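Long-range contacts in integral membrane indolylacetylinositol arabinosyltransferase EmbC (Mycolicibacterium smegmatis, PDB 7BVE), which probably transfers arabinose units to build the arabinan of the mycobacterial cell wall, and binds the antituberculosis drug ethambutol: residues D735-Q740 and L948-E953; W989-D994 and R1035-L1040; I709-A714 and K1030-R1035. One frame throughout, in Å; residues are numbered along the deposited sequence.

Contact 1: residues D735-Q740 and L948-E953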
loop_
_atom_site.group_PDB
_atom_site.type_symbol
_atom_site.label_atom_id
_atom_site.label_comp_id
_atom_site.label_asym_id
_atom_site.label_seq_id
_atom_site.Cartn_x
_atom_site.Cartn_y
_atom_site.Cartn_z
ATOM N N ASP A 735 -32.242 16.958 13.649
ATOM C CA ASP A 735 -31.306 18.060 13.543
ATOM C C ASP A 735 -30.863 18.309 12.114
ATOM O O ASP A 735 -29.844 18.960 11.893
ATOM C CB ASP A 735 -30.115 17.793 14.451
ATOM C CG ASP A 735 -30.488 17.896 15.911
ATOM O OD1 ASP A 735 -31.364 18.721 16.232
ATOM O OD2 ASP A 735 -29.946 17.145 16.740
ATOM N N VAL A 736 -31.615 17.806 11.145
ATOM C CA VAL A 736 -31.409 18.085 9.734
ATOM C C VAL A 736 -32.639 18.823 9.242
ATOM O O VAL A 736 -33.757 18.316 9.366
ATOM C CB VAL A 736 -31.176 16.805 8.925
ATOM C CG1 VAL A 736 -31.178 17.119 7.480
ATOM C CG2 VAL A 736 -29.867 16.189 9.295
ATOM N N LEU A 737 -32.437 20.014 8.700
ATOM C CA LEU A 737 -33.521 20.851 8.214
ATOM C C LEU A 737 -33.673 20.673 6.712
ATOM O O LEU A 737 -32.683 20.607 5.986
ATOM C CB LEU A 737 -33.248 22.312 8.548
ATOM C CG LEU A 737 -33.144 22.603 10.035
ATOM C CD1 LEU A 737 -32.747 24.030 10.248
ATOM C CD2 LEU A 737 -34.448 22.319 10.715
ATOM N N VAL A 738 -34.915 20.585 6.250
ATOM C CA VAL A 738 -35.227 20.202 4.878
ATOM C C VAL A 738 -36.231 21.192 4.312
ATOM O O VAL A 738 -37.295 21.399 4.901
ATOM C CB VAL A 738 -35.798 18.769 4.808
ATOM C CG1 VAL A 738 -36.335 18.466 3.441
ATOM C CG2 VAL A 738 -34.742 17.749 5.157
ATOM N N GLU A 739 -35.908 21.803 3.173
ATOM C CA GLU A 739 -36.891 22.575 2.418
ATOM C C GLU A 739 -37.446 21.730 1.279
ATOM O O GLU A 739 -36.700 21.219 0.441
ATOM C CB GLU A 739 -36.325 23.895 1.905
ATOM C CG GLU A 739 -35.049 23.869 1.122
ATOM C CD GLU A 739 -34.789 25.210 0.493
ATOM O OE1 GLU A 739 -35.706 26.059 0.532
ATOM O OE2 GLU A 739 -33.670 25.436 -0.005
ATOM N N GLN A 740 -38.764 21.569 1.272
ATOM C CA GLN A 740 -39.413 20.822 0.209
ATOM C C GLN A 740 -39.492 21.651 -1.062
ATOM O O GLN A 740 -38.962 21.265 -2.108
ATOM C CB GLN A 740 -40.803 20.399 0.665
ATOM C CG GLN A 740 -40.805 19.365 1.756
ATOM C CD GLN A 740 -42.199 19.044 2.220
ATOM O OE1 GLN A 740 -43.161 19.688 1.816
ATOM N NE2 GLN A 740 -42.323 18.036 3.060
ATOM N N LEU A 948 -37.892 25.996 6.439
ATOM C CA LEU A 948 -37.290 24.703 6.713
ATOM C C LEU A 948 -38.150 23.880 7.666
ATOM O O LEU A 948 -38.769 24.411 8.588
ATOM C CB LEU A 948 -35.897 24.897 7.305
ATOM C CG LEU A 948 -34.932 25.653 6.398
ATOM C CD1 LEU A 948 -33.661 25.974 7.127
ATOM C CD2 LEU A 948 -34.623 24.854 5.176
ATOM N N ARG A 949 -38.185 22.570 7.423
ATOM C CA ARG A 949 -38.793 21.592 8.313
ATOM C C ARG A 949 -37.766 20.508 8.582
ATOM O O ARG A 949 -36.777 20.387 7.863
ATOM C CB ARG A 949 -40.048 20.961 7.711
ATOM C CG ARG A 949 -41.170 21.928 7.429
ATOM C CD ARG A 949 -42.349 21.217 6.800
ATOM N NE ARG A 949 -43.015 20.327 7.744
ATOM C CZ ARG A 949 -43.949 19.443 7.411
ATOM N NH1 ARG A 949 -44.328 19.316 6.149
ATOM N NH2 ARG A 949 -44.500 18.679 8.341
ATOM N N THR A 950 -37.995 19.712 9.618
ATOM C CA THR A 950 -37.024 18.678 9.929
ATOM C C THR A 950 -37.216 17.480 9.011
ATOM O O THR A 950 -38.249 17.324 8.363
ATOM C CB THR A 950 -37.127 18.249 11.388
ATOM O OG1 THR A 950 -38.428 17.727 11.648
ATOM C CG2 THR A 950 -36.897 19.425 12.291
ATOM N N LEU A 951 -36.193 16.631 8.951
ATOM C CA LEU A 951 -36.255 15.451 8.097
ATOM C C LEU A 951 -37.206 14.396 8.637
ATOM O O LEU A 951 -37.701 13.580 7.866
ATOM C CB LEU A 951 -34.849 14.879 7.913
ATOM C CG LEU A 951 -34.510 13.732 6.965
ATOM C CD1 LEU A 951 -33.145 13.959 6.396
ATOM C CD2 LEU A 951 -34.512 12.408 7.683
ATOM N N GLN A 952 -37.486 14.401 9.936
ATOM C CA GLN A 952 -38.442 13.461 10.505
ATOM C C GLN A 952 -39.872 13.821 10.133
ATOM O O GLN A 952 -40.728 12.937 10.050
ATOM C CB GLN A 952 -38.253 13.415 12.023
ATOM C CG GLN A 952 -39.105 12.428 12.802
ATOM C CD GLN A 952 -38.834 10.981 12.445
ATOM O OE1 GLN A 952 -37.710 10.604 12.131
ATOM N NE2 GLN A 952 -39.862 10.152 12.535
ATOM N N GLU A 953 -40.150 15.094 9.874
ATOM C CA GLU A 953 -41.480 15.507 9.455
ATOM C C GLU A 953 -41.693 15.409 7.955
ATOM O O GLU A 953 -42.838 15.281 7.515
ATOM C CB GLU A 953 -41.747 16.940 9.895
ATOM C CG GLU A 953 -41.769 17.108 11.382
ATOM C CD GLU A 953 -42.004 18.538 11.792
ATOM O OE1 GLU A 953 -42.058 19.408 10.901
ATOM O OE2 GLU A 953 -42.129 18.795 13.005
#
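Leu737 and Leu948 meet through their methyl groups, Leu737 CD1 lying 3.8 Å from Leu948 CD1. Both side chains have CG anti to the carbonyl carbon, with chi1 near -60°, and from this shared conformation they cross at about a right angle. The other branch of Leu948 serves a second neighbour: Leu948 CD2 rests 3.8 Å from Glu739 CB, on the aliphatic part of a side chain whose OE2 is hydrogen-bonded to Tyr1028 OH. A separate apolar patch is built around Leu951. There Val736 CG1 comes to 3.9 Å from Leu951 CD1, the two side chains lying alongside and pointing the same way, while Val738 CG2 reaches Leu951 CB at 4.0 Å. Backbone bonds hold these groups in place. Arg949 N donates to Val738 O at 2.9 Å with an N-H...O angle of 168°, the donor standing above the carbonyl plane; the return bond from Val738 N to Arg949 O is modelled so short that its length is doubtful. Val736 O takes Leu951 N at 3.0 Å, almost in line with its C=O bond, although the hydrogen bond is bent at the hydrogen (133°). On the Val738 face, the Arg949 chain bends back toward the helix, NE making a weak salt bridge to Glu953 OE1. Val738 and Arg949 thus form a hydrogen-bonded pair, Leu737 and Thr950 a non-hydrogen-bonded one. With Thr950 in the N-cap position, the strand carbonyl of Val736 receives an N-H of the first helical turn: a short antiparallel outermost strand of a mixed sheet running directly into a helix.

Contact 2: residues W989-D994 and R1035-L1040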
loop_
_atom_site.group_PDB
_atom_site.type_symbol
_atom_site.label_atom_id
_atom_site.label_comp_id
_atom_site.label_asym_id
_atom_site.label_seq_id
_atom_site.Cartn_x
_atom_site.Cartn_y
_atom_site.Cartn_z
ATOM N N TRP A 989 -37.213 7.564 -1.057
ATOM C CA TRP A 989 -36.190 8.498 -0.626
ATOM C C TRP A 989 -34.853 7.782 -0.666
ATOM O O TRP A 989 -34.789 6.570 -0.846
ATOM C CB TRP A 989 -36.476 9.018 0.787
ATOM C CG TRP A 989 -37.738 9.813 0.922
ATOM C CD1 TRP A 989 -38.949 9.361 1.340
ATOM C CD2 TRP A 989 -37.904 11.204 0.656
ATOM N NE1 TRP A 989 -39.863 10.379 1.336
ATOM C CE2 TRP A 989 -39.241 11.524 0.920
ATOM C CE3 TRP A 989 -37.048 12.211 0.217
ATOM C CZ2 TRP A 989 -39.739 12.803 0.762
ATOM C CZ3 TRP A 989 -37.542 13.472 0.068
ATOM C CH2 TRP A 989 -38.874 13.761 0.331
ATOM N N ARG A 990 -33.777 8.532 -0.491
ATOM C CA ARG A 990 -32.457 7.941 -0.353
ATOM C C ARG A 990 -31.602 8.854 0.512
ATOM O O ARG A 990 -31.615 10.068 0.325
ATOM C CB ARG A 990 -31.786 7.732 -1.706
ATOM C CG ARG A 990 -30.448 7.078 -1.584
ATOM C CD ARG A 990 -29.701 7.021 -2.869
ATOM N NE ARG A 990 -28.320 6.648 -2.600
ATOM C CZ ARG A 990 -27.356 6.636 -3.515
ATOM N NH1 ARG A 990 -27.620 6.985 -4.761
ATOM N NH2 ARG A 990 -26.126 6.294 -3.171
ATOM N N ILE A 991 -30.865 8.277 1.455
ATOM C CA ILE A 991 -29.981 9.028 2.337
ATOM C C ILE A 991 -28.551 8.567 2.094
ATOM O O ILE A 991 -28.269 7.368 2.128
ATOM C CB ILE A 991 -30.383 8.860 3.813
ATOM C CG1 ILE A 991 -31.781 9.421 4.030
ATOM C CG2 ILE A 991 -29.435 9.588 4.711
ATOM C CD1 ILE A 991 -32.385 9.050 5.326
ATOM N N LEU A 992 -27.658 9.516 1.848
ATOM C CA LEU A 992 -26.276 9.250 1.491
ATOM C C LEU A 992 -25.344 9.749 2.589
ATOM O O LEU A 992 -25.749 10.542 3.443
ATOM C CB LEU A 992 -25.904 9.941 0.172
ATOM C CG LEU A 992 -26.496 9.507 -1.163
ATOM C CD1 LEU A 992 -27.836 10.155 -1.417
ATOM C CD2 LEU A 992 -25.546 9.829 -2.261
ATOM N N PRO A 993 -24.086 9.288 2.611
ATOM C CA PRO A 993 -23.070 9.958 3.426
ATOM C C PRO A 993 -22.544 11.217 2.758
ATOM O O PRO A 993 -23.080 11.652 1.736
ATOM C CB PRO A 993 -21.966 8.905 3.549
ATOM C CG PRO A 993 -22.609 7.643 3.237
ATOM C CD PRO A 993 -23.640 7.945 2.225
ATOM N N ASP A 994 -21.492 11.815 3.313
ATOM C CA ASP A 994 -20.848 12.943 2.654
ATOM C C ASP A 994 -20.127 12.483 1.389
ATOM O O ASP A 994 -20.039 11.292 1.092
ATOM C CB ASP A 994 -19.886 13.649 3.604
ATOM C CG ASP A 994 -18.820 12.728 4.160
ATOM O OD1 ASP A 994 -18.937 11.495 4.024
ATOM O OD2 ASP A 994 -17.833 13.253 4.715
ATOM N N ARG A 1035 -21.248 22.353 7.612
ATOM C CA ARG A 1035 -20.752 20.987 7.671
ATOM C C ARG A 1035 -21.498 20.114 6.670
ATOM O O ARG A 1035 -22.711 20.253 6.492
ATOM C CB ARG A 1035 -20.890 20.415 9.084
ATOM C CG ARG A 1035 -20.263 19.050 9.243
ATOM C CD ARG A 1035 -20.297 18.549 10.648
ATOM N NE ARG A 1035 -19.372 19.257 11.521
ATOM C CZ ARG A 1035 -18.084 18.957 11.629
ATOM N NH1 ARG A 1035 -17.314 19.645 12.459
ATOM N NH2 ARG A 1035 -17.563 17.976 10.909
ATOM N N ASP A 1036 -20.755 19.231 6.005
ATOM C CA ASP A 1036 -21.296 18.251 5.069
ATOM C C ASP A 1036 -21.670 17.001 5.856
ATOM O O ASP A 1036 -20.829 16.149 6.136
ATOM C CB ASP A 1036 -20.267 17.936 3.992
ATOM C CG ASP A 1036 -20.858 17.204 2.810
ATOM O OD1 ASP A 1036 -22.084 16.971 2.788
ATOM O OD2 ASP A 1036 -20.088 16.856 1.895
ATOM N N TRP A 1037 -22.946 16.886 6.213
ATOM C CA TRP A 1037 -23.409 15.705 6.925
ATOM C C TRP A 1037 -23.727 14.547 5.992
ATOM O O TRP A 1037 -23.694 13.393 6.424
ATOM C CB TRP A 1037 -24.650 16.041 7.750
ATOM C CG TRP A 1037 -25.850 16.376 6.928
ATOM C CD1 TRP A 1037 -26.205 17.601 6.478
ATOM C CD2 TRP A 1037 -26.857 15.470 6.466
ATOM N NE1 TRP A 1037 -27.368 17.519 5.758
ATOM C CE2 TRP A 1037 -27.786 16.218 5.735
ATOM C CE3 TRP A 1037 -27.056 14.090 6.597
ATOM C CZ2 TRP A 1037 -28.899 15.640 5.135
ATOM C CZ3 TRP A 1037 -28.160 13.522 6.006
ATOM C CH2 TRP A 1037 -29.068 14.292 5.285
ATOM N N GLY A 1038 -24.041 14.832 4.745
ATOM C CA GLY A 1038 -24.561 13.870 3.807
ATOM C C GLY A 1038 -25.513 14.572 2.852
ATOM O O GLY A 1038 -25.409 15.786 2.671
ATOM N N SER A 1039 -26.436 13.810 2.271
ATOM C CA SER A 1039 -27.415 14.392 1.369
ATOM C C SER A 1039 -28.656 13.518 1.299
ATOM O O SER A 1039 -28.628 12.362 1.707
ATOM C CB SER A 1039 -26.828 14.605 -0.029
ATOM O OG SER A 1039 -26.410 13.396 -0.614
ATOM N N LEU A 1040 -29.739 14.096 0.788
ATOM C CA LEU A 1040 -31.040 13.462 0.652
ATOM C C LEU A 1040 -31.515 13.580 -0.791
ATOM O O LEU A 1040 -31.250 14.578 -1.459
ATOM C CB LEU A 1040 -32.053 14.121 1.586
ATOM C CG LEU A 1040 -33.490 13.616 1.644
ATOM C CD1 LEU A 1040 -33.542 12.216 2.195
ATOM C CD2 LEU A 1040 -34.342 14.542 2.457
#
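Ile991 and Leu1040 form an antiparallel, non-hydrogen-bonded pair between strands 989-992 and 1039-1045, neighbours in the mixed beta-sheet of the C-terminal domain. The touching parts run 166° apart, which fits antiparallel pairing. Leu1040 does most of the side-chain work. With CG anti to the backbone N (chi1 -179°), it leans across the neighbouring strand, and its CD1 branch meets three residues: it is 3.4 Å from Arg990 O, 3.8 Å from Ile991 CG1 and 4.0 Å from Trp989 CE3, approaching the indole obliquely. Ile991 uses its other branch on Trp1037, CG2 sitting 4.3 Å from CZ3 at the ring edge, near the ring plane. On the opposite face of the sheet, Leu992 curls its CB and CD1 round the hydroxyl of Ser1039. One backbone bond joins the segments here, from Leu992 N to Ser1039 O at 3.0 Å with an N-H...O angle of 170°; beyond the segments, Arg990 continues the pairing with Gln1041. Strand 961-963 flanks the other edge of 989-992 through backbone hydrogen bonds of Trp989 and Ile991 with Met962. Towards Asp994 the pairing gives way to a close backbone approach at Gly1038, whose positive phi suits a residue lacking CB, and whose CA makes a CH...O contact with Pro993 O at 3.4 Å. The Pro993 side chain is about 12 Å from bound ethambutol, so this strand end is not part of the drug's contact shell. Asp994 starts the following helix as its N-cap, OD1 bonding weakly to Gly997 N, while its CB packs 3.6 Å from Asp1036 OD2.

Contact 3: residues I709-A714 and K1030-R1035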
loop_
_atom_site.group_PDB
_atom_site.type_symbol
_atom_site.label_atom_id
_atom_site.label_comp_id
_atom_site.label_asym_id
_atom_site.label_seq_id
_atom_site.Cartn_x
_atom_site.Cartn_y
_atom_site.Cartn_z
ATOM N N ILE A 709 -18.367 18.132 23.519
ATOM C CA ILE A 709 -18.518 19.449 24.143
ATOM C C ILE A 709 -18.332 20.594 23.139
ATOM O O ILE A 709 -19.002 21.628 23.257
ATOM C CB ILE A 709 -17.575 19.549 25.360
ATOM C CG1 ILE A 709 -18.110 18.677 26.492
ATOM C CG2 ILE A 709 -17.410 20.958 25.890
ATOM C CD1 ILE A 709 -17.206 18.588 27.676
ATOM N N ASN A 710 -17.483 20.424 22.118
ATOM C CA ASN A 710 -17.248 21.491 21.145
ATOM C C ASN A 710 -18.495 21.804 20.331
ATOM O O ASN A 710 -18.803 22.970 20.070
ATOM C CB ASN A 710 -16.097 21.140 20.207
ATOM C CG ASN A 710 -14.760 21.201 20.881
ATOM O OD1 ASN A 710 -13.979 20.261 20.827
ATOM N ND2 ASN A 710 -14.498 22.309 21.549
ATOM N N GLN A 711 -19.254 20.778 19.956
ATOM C CA GLN A 711 -20.501 21.063 19.201
ATOM C C GLN A 711 -21.690 20.884 20.149
ATOM O O GLN A 711 -22.430 19.899 19.956
ATOM C CB GLN A 711 -20.621 20.130 17.996
ATOM C CG GLN A 711 -19.805 20.578 16.791
ATOM C CD GLN A 711 -19.897 19.598 15.646
ATOM O OE1 GLN A 711 -20.597 18.591 15.720
ATOM N NE2 GLN A 711 -19.183 19.890 14.572
ATOM N N TYR A 712 -21.884 21.774 21.135
ATOM C CA TYR A 712 -23.026 21.493 22.000
ATOM C C TYR A 712 -24.373 21.797 21.335
ATOM O O TYR A 712 -25.217 20.889 21.328
ATOM C CB TYR A 712 -22.966 22.146 23.385
ATOM C CG TYR A 712 -24.291 21.923 24.086
ATOM C CD1 TYR A 712 -24.681 20.650 24.468
ATOM C CD2 TYR A 712 -25.164 22.977 24.328
ATOM C CE1 TYR A 712 -25.894 20.435 25.068
ATOM C CE2 TYR A 712 -26.374 22.767 24.922
ATOM C CZ TYR A 712 -26.732 21.500 25.296
ATOM O OH TYR A 712 -27.946 21.312 25.909
ATOM N N PRO A 713 -24.673 23.002 20.810
ATOM C CA PRO A 713 -26.006 23.165 20.213
ATOM C C PRO A 713 -26.174 22.360 18.941
ATOM O O PRO A 713 -27.298 21.973 18.608
ATOM C CB PRO A 713 -26.097 24.674 19.955
ATOM C CG PRO A 713 -25.099 25.271 20.806
ATOM C CD PRO A 713 -23.974 24.302 20.803
ATOM N N ALA A 714 -25.086 22.044 18.255
ATOM C CA ALA A 714 -25.132 21.164 17.101
ATOM C C ALA A 714 -25.249 19.718 17.573
ATOM O O ALA A 714 -25.167 19.410 18.761
ATOM C CB ALA A 714 -23.903 21.385 16.228
ATOM N N LYS A 1030 -28.754 21.411 11.492
ATOM C CA LYS A 1030 -29.391 22.436 12.326
ATOM C C LYS A 1030 -28.549 23.463 13.040
ATOM O O LYS A 1030 -29.190 24.366 13.394
ATOM C CB LYS A 1030 -30.445 21.896 13.266
ATOM C CG LYS A 1030 -31.403 22.938 13.757
ATOM C CD LYS A 1030 -31.951 22.635 15.065
ATOM C CE LYS A 1030 -32.792 23.799 15.504
ATOM N NZ LYS A 1030 -33.419 23.550 16.819
ATOM N N ASP A 1031 -27.277 23.342 13.387
ATOM C CA ASP A 1031 -26.658 24.547 14.011
ATOM C C ASP A 1031 -25.209 24.669 13.646
ATOM O O ASP A 1031 -24.605 25.542 14.115
ATOM C CB ASP A 1031 -26.669 24.510 15.519
ATOM C CG ASP A 1031 -27.745 25.392 16.046
ATOM O OD1 ASP A 1031 -28.021 26.347 15.372
ATOM O OD2 ASP A 1031 -28.331 25.062 17.064
ATOM N N ASP A 1032 -24.741 23.768 12.827
ATOM C CA ASP A 1032 -23.353 23.678 12.376
ATOM C C ASP A 1032 -23.507 23.735 10.884
ATOM O O ASP A 1032 -23.185 22.819 10.245
ATOM C CB ASP A 1032 -22.844 22.315 12.793
ATOM C CG ASP A 1032 -21.513 22.008 12.188
ATOM O OD1 ASP A 1032 -20.761 22.951 12.008
ATOM O OD2 ASP A 1032 -21.251 20.836 11.903
ATOM N N TRP A 1033 -23.930 24.881 10.409
ATOM C CA TRP A 1033 -24.403 25.144 9.052
ATOM C C TRP A 1033 -23.415 24.833 7.934
ATOM O O TRP A 1033 -23.834 24.475 6.833
ATOM C CB TRP A 1033 -24.806 26.607 8.902
ATOM C CG TRP A 1033 -25.841 27.124 9.829
ATOM C CD1 TRP A 1033 -25.659 28.040 10.810
ATOM C CD2 TRP A 1033 -27.225 26.753 9.886
ATOM N NE1 TRP A 1033 -26.840 28.292 11.451
ATOM C CE2 TRP A 1033 -27.814 27.501 10.904
ATOM C CE3 TRP A 1033 -28.018 25.870 9.150
ATOM C CZ2 TRP A 1033 -29.156 27.390 11.217
ATOM C CZ3 TRP A 1033 -29.352 25.771 9.454
ATOM C CH2 TRP A 1033 -29.907 26.509 10.485
ATOM N N TYR A 1034 -22.115 24.956 8.196
ATOM C CA TYR A 1034 -21.097 24.754 7.174
ATOM C C TYR A 1034 -20.491 23.363 7.204
ATOM O O TYR A 1034 -19.321 23.207 6.847
ATOM C CB TYR A 1034 -19.986 25.790 7.319
ATOM C CG TYR A 1034 -20.467 27.207 7.213
ATOM C CD1 TYR A 1034 -20.854 27.739 5.999
ATOM C CD2 TYR A 1034 -20.509 28.023 8.329
ATOM C CE1 TYR A 1034 -21.296 29.033 5.908
ATOM C CE2 TYR A 1034 -20.944 29.319 8.244
ATOM C CZ TYR A 1034 -21.334 29.819 7.033
ATOM O OH TYR A 1034 -21.772 31.115 6.954
ATOM N N ARG A 1035 -21.248 22.353 7.612
ATOM C CA ARG A 1035 -20.752 20.987 7.671
ATOM C C ARG A 1035 -21.498 20.114 6.670
ATOM O O ARG A 1035 -22.711 20.253 6.492
ATOM C CB ARG A 1035 -20.890 20.415 9.084
ATOM C CG ARG A 1035 -20.263 19.050 9.243
ATOM C CD ARG A 1035 -20.297 18.549 10.648
ATOM N NE ARG A 1035 -19.372 19.257 11.521
ATOM C CZ ARG A 1035 -18.084 18.957 11.629
ATOM N NH1 ARG A 1035 -17.314 19.645 12.459
ATOM N NH2 ARG A 1035 -17.563 17.976 10.909
#
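Gln711 and Arg1035 reach toward each other from opposite directions, and their torsions explain the meeting. Gln711 has CG anti to the carbonyl carbon (chi1 -81°) and an extended chain beyond it, which carries the amide out from just past the helix end. Arg1035 starts with CG anti to the backbone N and then bends at chi3 (-72°), bringing its guanidinium round to the amide. The two flat groups are inclined by 64°, so they do not stack; which way round the amide sits is uncertain. Asp1032 stands beside this pair, its carboxylate modelled within salt-bridge distance of Arg1035 NE, although crowding around that carboxylate makes its exact place doubtful. Phe632 lies beyond, in cation-pi contact with Arg1035 and also touching Gln711.

The carbon-to-carbon packing is easier to define. Ala714 CB packs 3.7 Å from Asp1032 CB, and Ala714 CA lies 4.0 Å from Asp1031 CB, so the buried alanine rests against the CB atoms of two successive aspartates. Separately, Pro713 CB borders the Asp1031 carboxylate, 3.7 Å from Asp1031 OD2. Asp1032 and Arg1035, the first and last residues of a type I beta turn, both point toward 709-714, whereas the middle residues of the turn, Trp1033 and Tyr1034, lean instead on Pro912. No clear hydrogen bond joins the two segments, which bury 229 Å² between them. The arrangement is loop-to-turn packing where the end of helix 688-710, predicted to be largely transmembrane, meets the connection between strands 1020-1029 and 1039-1045 of the mixed sheet.

All three contacts fall within the C-terminal domain. Contacts 1 and 2, with centres 13 Å apart, belong to one mixed sheet, whose strands 949-950, 736-738, 1020-1029, 1039-1045 and 989-992 follow in that order across it; Val736 and Leu951 of contact 1 pack on Trp1037 of contact 2. Contact 3 lies about 16 Å, centre to centre, from each, on the connection between the two middle strands, and a probable hydrogen bond ties Asp735 O to Lys1030 N. Along the chain, contact 1 closes before contact 2 opens and nests inside contact 3, whereas contacts 2 and 3 alternate and share Arg1035. Distant sequence segments thereby link the sheet to the end of helix 688-710.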